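Local coordinates for conserved protein with 2 CBS domains (Pyrobaculum aerophilum, PDB 2RIH) that binds AMP through a pair of CBS domains (a Bateman module) and probably acts as an adenine-nucleotide-sensing regulatory protein, at residues A[5-16]-A[82-94]. Sequence-based numbering, arbitrary orientation.
Sequences IRTSELLKRPPV and TVLDTDPVHVAAE
R6 and P88 form a single beta bridge, an antiparallel, non-hydrogen-bonded pair evidenced by two backbone bonds between the flanking residues. V89 N gives to I5 O at 2.9 Å. T7 N gives to D87 O, also at 2.9 Å. S8 N adds a third backbone bond, to D85 O at 3.2 Å.

Side-chain polar bonds focus on the type I turn 84-87. With chi1 at 60°, T7 OG1 lies between its backbone N and carbonyl carbon and donates to L84 O at 2.7 Å; that oxygen also accepts from D87 N, the i to i+3 bond that closes the turn. The R6 chain, bent at chi2 (73°), brings the guanidinium edge to T86 O, NE donating over 3.2 Å.

Apolar contact is made by methyls: V89 CG1 lies 3.7 Å from I5 CG2 and 3.5 Å from L10 CD1, while T7 CG2 reaches V83 CG2 (4.0 Å) and A92 CB. A valine in place of T7 would probably leave L84 O without its hydroxyl donor, weakening the tie between segment and turn.

The segment leading to strand 16-19 thus lies over the second CBS domain, where strand 82-84 leads into helix 89-99. K12 is salt-bridged to D121, a residue seen to bind AMP, although this chain holds none. T7 also touches V106 of strand 103-107, L10 touches L117 of strand 113-118, and I5 and L10 both rest on I128 of helix 126-134.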
# COMPACT_ATOMS: atom_id res chain seq x y z
N ILE A 5 -12.39 -1.66 -20.26
CA ILE A 5 -12.77 -1.26 -18.87
C ILE A 5 -12.16 0.11 -18.55
O ILE A 5 -10.96 0.32 -18.73
CB ILE A 5 -12.31 -2.30 -17.83
CG1 ILE A 5 -12.93 -3.67 -18.13
CG2 ILE A 5 -12.68 -1.84 -16.42
CD1 ILE A 5 -12.46 -4.80 -17.22
N ARG A 6 -13.02 1.02 -18.09
CA ARG A 6 -12.63 2.39 -17.72
C ARG A 6 -12.38 2.49 -16.22
O ARG A 6 -12.96 1.74 -15.44
CB ARG A 6 -13.74 3.38 -18.08
CG ARG A 6 -13.56 4.09 -19.38
CD ARG A 6 -13.80 3.21 -20.57
NE ARG A 6 -13.37 3.88 -21.79
CZ ARG A 6 -13.35 3.32 -22.99
NH1 ARG A 6 -13.77 2.07 -23.17
NH2 ARG A 6 -12.92 4.02 -24.03
N THR A 7 -11.55 3.46 -15.83
CA THR A 7 -11.19 3.66 -14.42
C THR A 7 -12.42 3.90 -13.53
O THR A 7 -12.50 3.39 -12.42
CB THR A 7 -10.17 4.83 -14.23
OG1 THR A 7 -10.72 6.05 -14.73
CG2 THR A 7 -8.87 4.53 -14.96
N SER A 8 -13.39 4.66 -14.05
CA SER A 8 -14.64 4.95 -13.35
C SER A 8 -15.42 3.70 -12.93
O SER A 8 -16.11 3.70 -11.92
CB SER A 8 -15.54 5.82 -14.24
OG SER A 8 -15.88 5.13 -15.44
N GLU A 9 -15.29 2.63 -13.72
CA GLU A 9 -15.99 1.37 -13.45
C GLU A 9 -15.49 0.64 -12.20
O GLU A 9 -16.17 -0.25 -11.69
CB GLU A 9 -15.86 0.44 -14.66
CG GLU A 9 -16.45 0.99 -15.94
CD GLU A 9 -16.30 0.05 -17.11
OE1 GLU A 9 -16.63 -1.15 -16.96
OE2 GLU A 9 -15.86 0.51 -18.19
N LEU A 10 -14.30 1.00 -11.73
CA LEU A 10 -13.67 0.34 -10.59
C LEU A 10 -13.64 1.20 -9.33
O LEU A 10 -13.02 0.83 -8.34
CB LEU A 10 -12.24 -0.08 -10.94
CG LEU A 10 -12.07 -0.88 -12.23
CD1 LEU A 10 -10.61 -1.24 -12.42
CD2 LEU A 10 -12.97 -2.13 -12.27
N LEU A 11 -14.29 2.36 -9.36
CA LEU A 11 -14.32 3.24 -8.20
C LEU A 11 -15.33 2.70 -7.18
O LEU A 11 -16.44 2.34 -7.53
CB LEU A 11 -14.66 4.67 -8.61
CG LEU A 11 -13.60 5.37 -9.49
CD1 LEU A 11 -14.12 6.71 -9.99
CD2 LEU A 11 -12.29 5.54 -8.74
N LYS A 12 -14.93 2.65 -5.92
CA LYS A 12 -15.74 1.99 -4.91
C LYS A 12 -16.51 2.95 -3.99
O LYS A 12 -17.73 2.85 -3.89
CB LYS A 12 -14.88 0.97 -4.15
CG LYS A 12 -14.67 -0.28 -5.01
CD LYS A 12 -13.53 -1.16 -4.59
CE LYS A 12 -13.33 -2.31 -5.61
NZ LYS A 12 -12.85 -1.86 -6.97
N ARG A 13 -15.81 3.89 -3.36
CA ARG A 13 -16.41 4.87 -2.45
C ARG A 13 -15.96 6.28 -2.80
O ARG A 13 -15.02 6.46 -3.58
CB ARG A 13 -16.02 4.55 -1.01
CG ARG A 13 -16.50 3.19 -0.50
CD ARG A 13 -18.02 3.14 -0.39
NE ARG A 13 -18.48 1.85 0.12
CZ ARG A 13 -18.63 0.74 -0.61
NH1 ARG A 13 -19.05 -0.37 -0.03
NH2 ARG A 13 -18.37 0.73 -1.92
N PRO A 14 -16.63 7.31 -2.24
CA PRO A 14 -16.08 8.64 -2.49
C PRO A 14 -14.65 8.76 -1.97
O PRO A 14 -14.29 8.13 -0.96
CB PRO A 14 -17.04 9.57 -1.73
CG PRO A 14 -18.30 8.79 -1.58
CD PRO A 14 -17.85 7.37 -1.41
N PRO A 15 -13.81 9.54 -2.66
CA PRO A 15 -12.43 9.66 -2.24
C PRO A 15 -12.31 10.40 -0.92
O PRO A 15 -13.18 11.20 -0.57
CB PRO A 15 -11.78 10.45 -3.38
CG PRO A 15 -12.88 11.23 -3.95
CD PRO A 15 -14.10 10.38 -3.84
N VAL A 16 -11.24 10.11 -0.19
CA VAL A 16 -10.90 10.87 0.99
C VAL A 16 -10.23 12.17 0.54
O VAL A 16 -9.17 12.15 -0.08
CB VAL A 16 -9.94 10.09 1.92
CG1 VAL A 16 -9.43 10.98 3.04
CG2 VAL A 16 -10.63 8.87 2.49
N THR A 82 -2.59 11.92 -11.96
CA THR A 82 -3.99 11.74 -12.30
C THR A 82 -4.23 10.92 -13.56
O THR A 82 -3.38 10.83 -14.44
CB THR A 82 -4.69 13.10 -12.50
OG1 THR A 82 -4.13 13.75 -13.63
CG2 THR A 82 -4.56 14.00 -11.26
N VAL A 83 -5.43 10.34 -13.62
CA VAL A 83 -5.98 9.77 -14.84
C VAL A 83 -7.40 10.27 -14.98
O VAL A 83 -7.98 10.77 -14.03
CB VAL A 83 -5.98 8.21 -14.85
CG1 VAL A 83 -4.56 7.69 -14.85
CG2 VAL A 83 -6.77 7.66 -13.66
N LEU A 84 -7.95 10.16 -16.19
CA LEU A 84 -9.34 10.51 -16.44
C LEU A 84 -10.25 9.36 -16.05
O LEU A 84 -9.86 8.20 -16.12
CB LEU A 84 -9.55 10.86 -17.92
CG LEU A 84 -8.86 12.11 -18.46
CD1 LEU A 84 -8.89 12.10 -19.99
CD2 LEU A 84 -9.50 13.39 -17.89
N ASP A 85 -11.47 9.70 -15.62
CA ASP A 85 -12.52 8.71 -15.33
C ASP A 85 -12.88 7.86 -16.57
O ASP A 85 -13.37 6.73 -16.44
CB ASP A 85 -13.78 9.39 -14.75
CG ASP A 85 -14.35 10.49 -15.65
OD1 ASP A 85 -13.67 10.96 -16.58
OD2 ASP A 85 -15.50 10.90 -15.39
N THR A 86 -12.61 8.42 -17.75
CA THR A 86 -12.85 7.77 -19.03
C THR A 86 -11.64 7.02 -19.62
O THR A 86 -11.76 6.37 -20.66
CB THR A 86 -13.26 8.83 -20.08
OG1 THR A 86 -12.28 9.88 -20.08
CG2 THR A 86 -14.64 9.41 -19.75
N ASP A 87 -10.48 7.11 -18.97
CA ASP A 87 -9.30 6.35 -19.41
C ASP A 87 -9.48 4.86 -19.17
O ASP A 87 -10.10 4.47 -18.18
CB ASP A 87 -8.04 6.80 -18.66
CG ASP A 87 -7.46 8.09 -19.20
OD1 ASP A 87 -7.77 8.45 -20.35
OD2 ASP A 87 -6.68 8.73 -18.46
N PRO A 88 -8.97 4.03 -20.09
CA PRO A 88 -8.89 2.60 -19.83
C PRO A 88 -7.97 2.29 -18.66
O PRO A 88 -6.99 3.01 -18.42
CB PRO A 88 -8.33 2.02 -21.14
CG PRO A 88 -7.71 3.16 -21.85
CD PRO A 88 -8.47 4.37 -21.44
N VAL A 89 -8.27 1.23 -17.94
CA VAL A 89 -7.53 0.89 -16.73
C VAL A 89 -6.03 0.66 -16.96
O VAL A 89 -5.25 0.81 -16.02
CB VAL A 89 -8.17 -0.31 -16.00
CG1 VAL A 89 -9.60 0.03 -15.57
CG2 VAL A 89 -8.16 -1.56 -16.87
N HIS A 90 -5.61 0.34 -18.19
CA HIS A 90 -4.19 0.12 -18.47
C HIS A 90 -3.39 1.42 -18.36
O HIS A 90 -2.19 1.38 -18.05
CB HIS A 90 -3.97 -0.56 -19.84
CG HIS A 90 -4.13 0.34 -21.03
ND1 HIS A 90 -3.15 1.22 -21.43
CD2 HIS A 90 -5.13 0.47 -21.93
CE1 HIS A 90 -3.55 1.87 -22.51
NE2 HIS A 90 -4.75 1.43 -22.83
N VAL A 91 -4.05 2.55 -18.61
CA VAL A 91 -3.43 3.86 -18.43
C VAL A 91 -3.10 4.12 -16.95
O VAL A 91 -2.07 4.71 -16.64
CB VAL A 91 -4.32 5.00 -18.98
CG1 VAL A 91 -3.76 6.36 -18.57
CG2 VAL A 91 -4.44 4.91 -20.49
N ALA A 92 -3.98 3.68 -16.04
CA ALA A 92 -3.75 3.84 -14.60
C ALA A 92 -2.62 2.94 -14.12
O ALA A 92 -1.72 3.40 -13.41
CB ALA A 92 -5.02 3.55 -13.81
N ALA A 93 -2.67 1.67 -14.51
CA ALA A 93 -1.64 0.70 -14.19
C ALA A 93 -0.26 1.19 -14.62
O ALA A 93 0.69 1.14 -13.85
CB ALA A 93 -1.94 -0.65 -14.84
N GLU A 94 -0.17 1.67 -15.86
CA GLU A 94 1.09 2.20 -16.39
C GLU A 94 1.59 3.40 -15.58
O GLU A 94 2.77 3.46 -15.22
CB GLU A 94 0.93 2.57 -17.87
CG GLU A 94 2.25 2.72 -18.62
CD GLU A 94 3.13 1.48 -18.55
OE1 GLU A 94 2.60 0.34 -18.46
OE2 GLU A 94 4.37 1.65 -18.59